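PDB 3SS6: acetyl-CoA acetyltransferase from Bacillus anthracis, which probably catalyses the reversible, thiolase-type condensation of two acetyl-CoA molecules into acetoacetyl-CoA and free CoA. Local coordinates for residues A[296-301]-A[386-391]; A[18-23]-A[120-125]. All blocks are in the same frame, centred on the assembly; numbering follows the deposited sequence.

Interaction 1 (A[296-301]-A[386-391])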
loop_
_atom_site.group_PDB
_atom_site.type_symbol
_atom_site.label_atom_id
_atom_site.label_comp_id
_atom_site.label_asym_id
_atom_site.label_seq_id
_atom_site.Cartn_x
_atom_site.Cartn_y
_atom_site.Cartn_z
ATOM N N PRO A 296 -37.761 -6.027 18.621
ATOM C CA PRO A 296 -37.629 -6.379 20.039
ATOM C C PRO A 296 -37.120 -5.221 20.909
ATOM O O PRO A 296 -37.475 -5.173 22.086
ATOM C CB PRO A 296 -36.616 -7.535 20.030
ATOM C CG PRO A 296 -35.883 -7.394 18.738
ATOM C CD PRO A 296 -36.890 -6.852 17.762
ATOM N N ALA A 297 -36.303 -4.325 20.357
ATOM C CA ALA A 297 -35.810 -3.191 21.140
ATOM C C ALA A 297 -36.960 -2.274 21.526
ATOM O O ALA A 297 -37.074 -1.848 22.676
ATOM C CB ALA A 297 -34.743 -2.414 20.369
ATOM N N ILE A 298 -37.829 -1.993 20.564
ATOM C CA ILE A 298 -38.986 -1.142 20.839
ATOM C C ILE A 298 -39.951 -1.823 21.810
ATOM O O ILE A 298 -40.405 -1.203 22.774
ATOM C CB ILE A 298 -39.684 -0.693 19.543
ATOM C CG1 ILE A 298 -38.787 0.309 18.800
ATOM C CG2 ILE A 298 -41.063 -0.076 19.843
ATOM C CD1 ILE A 298 -39.276 0.666 17.405
ATOM N N ARG A 299 -40.246 -3.099 21.585
ATOM C CA ARG A 299 -41.160 -3.810 22.479
ATOM C C ARG A 299 -40.626 -3.817 23.904
ATOM O O ARG A 299 -41.366 -3.540 24.847
ATOM C CB ARG A 299 -41.429 -5.231 21.980
ATOM C CG ARG A 299 -42.219 -5.264 20.678
ATOM C CD ARG A 299 -42.588 -6.678 20.252
ATOM N NE ARG A 299 -43.677 -6.665 19.275
ATOM C CZ ARG A 299 -43.647 -7.291 18.100
ATOM N NH1 ARG A 299 -42.584 -7.995 17.740
ATOM N NH2 ARG A 299 -44.691 -7.216 17.287
ATOM N N LYS A 300 -39.336 -4.115 24.044
ATOM C CA LYS A 300 -38.680 -4.167 25.351
ATOM C C LYS A 300 -38.769 -2.815 26.055
ATOM O O LYS A 300 -39.110 -2.731 27.247
ATOM C CB LYS A 300 -37.212 -4.576 25.165
ATOM C CG LYS A 300 -36.405 -4.770 26.439
ATOM C CD LYS A 300 -35.008 -5.284 26.093
ATOM C CE LYS A 300 -34.140 -5.499 27.323
ATOM N NZ LYS A 300 -32.808 -6.050 26.941
ATOM N N GLY A 301 -38.478 -1.759 25.307
ATOM C CA GLY A 301 -38.497 -0.405 25.834
ATOM C C GLY A 301 -39.873 0.102 26.231
ATOM O O GLY A 301 -40.006 0.799 27.236
ATOM N N GLY A 386 -30.632 -4.196 18.081
ATOM C CA GLY A 386 -31.581 -3.107 17.940
ATOM C C GLY A 386 -31.453 -2.209 19.154
ATOM O O GLY A 386 -31.231 -2.695 20.257
ATOM N N VAL A 387 -31.591 -0.905 18.957
ATOM C CA VAL A 387 -31.528 0.037 20.067
ATOM C C VAL A 387 -32.688 1.007 19.921
ATOM O O VAL A 387 -33.034 1.381 18.807
ATOM C CB VAL A 387 -30.192 0.801 20.066
ATOM C CG1 VAL A 387 -30.101 1.727 21.274
ATOM C CG2 VAL A 387 -29.030 -0.191 20.061
ATOM N N ALA A 388 -33.314 1.375 21.039
ATOM C CA ALA A 388 -34.420 2.332 21.008
ATOM C C ALA A 388 -34.305 3.357 22.129
ATOM O O ALA A 388 -33.873 3.042 23.246
ATOM C CB ALA A 388 -35.767 1.608 21.079
ATOM N N LEU A 389 -34.706 4.586 21.816
ATOM C CA LEU A 389 -34.628 5.703 22.739
ATOM C C LEU A 389 -36.008 6.345 22.828
ATOM O O LEU A 389 -36.655 6.583 21.807
ATOM C CB LEU A 389 -33.599 6.719 22.219
ATOM C CG LEU A 389 -33.359 7.948 23.095
ATOM C CD1 LEU A 389 -32.824 7.547 24.461
ATOM C CD2 LEU A 389 -32.389 8.893 22.389
ATOM N N PHE A 390 -36.465 6.603 24.050
ATOM C CA PHE A 390 -37.825 7.089 24.291
ATOM C C PHE A 390 -37.735 8.474 24.902
ATOM O O PHE A 390 -37.092 8.654 25.935
ATOM C CB PHE A 390 -38.566 6.125 25.220
ATOM C CG PHE A 390 -38.709 4.750 24.645
ATOM C CD1 PHE A 390 -39.896 4.352 24.050
ATOM C CD2 PHE A 390 -37.630 3.873 24.650
ATOM C CE1 PHE A 390 -40.017 3.080 23.490
ATOM C CE2 PHE A 390 -37.735 2.605 24.088
ATOM C CZ PHE A 390 -38.930 2.203 23.516
ATOM N N ILE A 391 -38.345 9.455 24.244
ATOM C CA ILE A 391 -38.226 10.838 24.692
ATOM C C ILE A 391 -39.577 11.543 24.764
ATOM O O ILE A 391 -40.557 11.115 24.141
ATOM C CB ILE A 391 -37.296 11.660 23.779
ATOM C CG1 ILE A 391 -37.893 11.785 22.380
ATOM C CG2 ILE A 391 -35.897 11.044 23.712
ATOM C CD1 ILE A 391 -37.172 12.810 21.523
#
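Helix-on-sheet packing in the C-terminal half of the thiolase fold joins Ala-297, Ile-298 and Gly-301 of helix 294-305 to Gly-386, Ala-388 and Phe-390 of strand 385-393. The short segment axes approach to 6.9 Å and cross at -41°. Small residues permit this close approach: where the chains run nearest, the CA atoms of Ala-297 and Gly-386 are 5.3 Å apart. The methyl of Ala-297 points at the strand and rests on the bare backbone that Gly-386 presents, its CB lying 3.5 Å from Gly-386 C. Two residues along the strand, the CB of Ala-388 sits 4.0 Å from Ile-298 CG1. That branch faces the strand because CG1 stands anti to the carbonyl carbon (chi1 -70°). Phe-390 reaches farther, its outer rim meeting the helix backbone at Gly-301, with CZ 3.5 Å from Gly-301 CA. The carbonyl oxygen of Gly-301 lies above one ring face, displaced toward the rim, whereas Ile-298 O approaches the ring edge near its plane, 3.8 Å from CZ. The bare CA of Gly-301 packs directly against the ring. The segments meet by van der Waals packing, with backbone carbonyls as well as apolar side chains taking part, and all seven touching residues are buried. Ala-297 O is satisfied by the hydroxyl of Ser-281 on strand 275-284, which pairs with strand 385-393 on one side as strand 374-381 does on the other. From the opposite sheet face, Val-387 and Leu-389 pack on Met-95 of helix 93-107, and Leu-389 also touches Thr-360 of helix 352-370.

Interaction 2 (A[18-23]-A[120-125])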
loop_
_atom_site.group_PDB
_atom_site.type_symbol
_atom_site.label_atom_id
_atom_site.label_comp_id
_atom_site.label_asym_id
_atom_site.label_seq_id
_atom_site.Cartn_x
_atom_site.Cartn_y
_atom_site.Cartn_z
ATOM N N GLY A 18 -23.489 14.905 4.113
ATOM C CA GLY A 18 -22.810 14.862 2.827
ATOM C C GLY A 18 -22.934 13.515 2.129
ATOM O O GLY A 18 -23.122 12.476 2.773
ATOM N N THR A 19 -22.853 13.537 0.800
ATOM C CA THR A 19 -22.829 12.298 0.024
ATOM C C THR A 19 -21.395 11.807 -0.110
ATOM O O THR A 19 -20.449 12.564 0.070
ATOM C CB THR A 19 -23.428 12.480 -1.386
ATOM O OG1 THR A 19 -22.741 13.535 -2.070
ATOM C CG2 THR A 19 -24.901 12.807 -1.301
ATOM N N PHE A 20 -21.239 10.526 -0.417
ATOM C CA PHE A 20 -19.908 9.943 -0.539
ATOM C C PHE A 20 -19.102 10.631 -1.623
ATOM O O PHE A 20 -19.531 10.716 -2.779
ATOM C CB PHE A 20 -20.007 8.444 -0.814
ATOM C CG PHE A 20 -18.711 7.708 -0.599
ATOM C CD1 PHE A 20 -17.915 7.353 -1.671
ATOM C CD2 PHE A 20 -18.281 7.405 0.687
ATOM C CE1 PHE A 20 -16.714 6.683 -1.462
ATOM C CE2 PHE A 20 -17.088 6.737 0.899
ATOM C CZ PHE A 20 -16.305 6.384 -0.179
ATOM N N GLY A 21 -17.934 11.138 -1.247
ATOM C CA GLY A 21 -17.105 11.878 -2.181
ATOM C C GLY A 21 -17.650 13.265 -2.468
ATOM O O GLY A 21 -17.199 13.932 -3.406
ATOM N N GLY A 22 -18.608 13.701 -1.651
ATOM C CA GLY A 22 -19.271 14.989 -1.838
ATOM C C GLY A 22 -18.621 16.142 -1.082
ATOM O O GLY A 22 -17.396 16.259 -1.034
ATOM N N ALA A 23 -19.452 16.996 -0.489
ATOM C CA ALA A 23 -18.976 18.234 0.126
ATOM C C ALA A 23 -17.969 17.998 1.240
ATOM O O ALA A 23 -17.072 18.819 1.455
ATOM C CB ALA A 23 -20.168 19.056 0.656
ATOM N N ALA A 120 -17.162 10.058 9.013
ATOM C CA ALA A 120 -16.601 10.669 7.816
ATOM C C ALA A 120 -16.225 9.502 6.917
ATOM O O ALA A 120 -15.083 9.026 6.924
ATOM C CB ALA A 120 -15.382 11.514 8.163
ATOM N N MET A 121 -17.204 9.004 6.171
ATOM C CA MET A 121 -16.974 7.800 5.382
ATOM C C MET A 121 -16.079 8.121 4.185
ATOM O O MET A 121 -15.203 7.334 3.852
ATOM C CB MET A 121 -18.304 7.157 4.973
ATOM C CG MET A 121 -19.129 6.778 6.205
ATOM S SD MET A 121 -20.712 5.951 5.905
ATOM C CE MET A 121 -20.157 4.267 5.558
ATOM N N SER A 122 -16.282 9.291 3.573
ATOM C CA SER A 122 -15.532 9.686 2.383
ATOM C C SER A 122 -14.024 9.728 2.609
ATOM O O SER A 122 -13.248 9.466 1.689
ATOM C CB SER A 122 -15.984 11.057 1.874
ATOM O OG SER A 122 -17.353 11.076 1.491
ATOM N N SER A 123 -13.601 10.100 3.816
ATOM C CA SER A 123 -12.165 10.255 4.104
ATOM C C SER A 123 -11.567 9.029 4.797
ATOM O O SER A 123 -10.394 9.031 5.217
ATOM C CB SER A 123 -11.934 11.517 4.949
ATOM O OG SER A 123 -12.652 11.426 6.176
ATOM N N SER A 124 -12.359 7.970 4.923
ATOM C CA SER A 124 -11.884 6.765 5.602
ATOM C C SER A 124 -10.764 6.092 4.809
ATOM O O SER A 124 -10.790 6.083 3.576
ATOM C CB SER A 124 -13.042 5.790 5.840
ATOM O OG SER A 124 -13.938 6.333 6.798
ATOM N N PRO A 125 -9.771 5.533 5.521
ATOM C CA PRO A 125 -8.572 4.990 4.872
ATOM C C PRO A 125 -8.745 3.600 4.274
ATOM O O PRO A 125 -9.811 2.970 4.403
ATOM C CB PRO A 125 -7.564 4.928 6.023
ATOM C CG PRO A 125 -8.404 4.624 7.211
ATOM C CD PRO A 125 -9.686 5.435 6.990
#
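Two beta turns meet at Gly-21 and Ser-122, next to the large sheet in the N-terminal half of the thiolase fold: a type II turn from Thr-19 to Gly-22 and a type I turn from Met-121 to Ser-124. The polar link is one hydrogen bond, Gly-21 N to Ser-122 OG, 2.8 Å long and nearly straight at 166°. With OG anti to its own carbonyl carbon (chi1 -61°), the serine hydroxyl reaches the first turn and is also hydrogen-bonded to Asp-253 OD2, so two partners fix its position. Gly-21 has a positive phi, as the third position of a type II turn requires. Apolar contact comes from Phe-20, whose ring lies obliquely beside the second turn, with CE2 3.6 Å from Ser-122 CA and 4.3 Å from Met-121 CB. Leu-251 touches both Phe-20 and Met-121. Across the subunit boundary, Phe-20 packs on Arg-132 of the second subunit and Leu-137 of the third, and Ser-122 O accepts a hydrogen bond from Trp-133 NE1 of the second subunit. Ser-124 OG, at the end of the second turn, donates to Ala-120 O, just before that turn, at 2.9 Å, with the donor 27° from the carbonyl plane.

A single continuous mixed sheet underlies both contacts, interaction 1 through strand 385-393 and interaction 2 at the end of strand 7-19 and just beyond strand 112-120. Their centres are 30 Å apart, their nearest atoms about 18 Å, and they lie on opposite sides of the chain's centre; interaction 1 belongs to the C-terminal and interaction 2 to the N-terminal thiolase domain. Interaction 1 is wholly buried within one subunit and joins a helix to a sheet face by van der Waals packing, burying 245 Å². Interaction 2 buries 161 Å² between two turns, is only partly buried, and relies on a serine hydroxyl as well as an aromatic ring. Other subunits touch interaction 2 but not interaction 1.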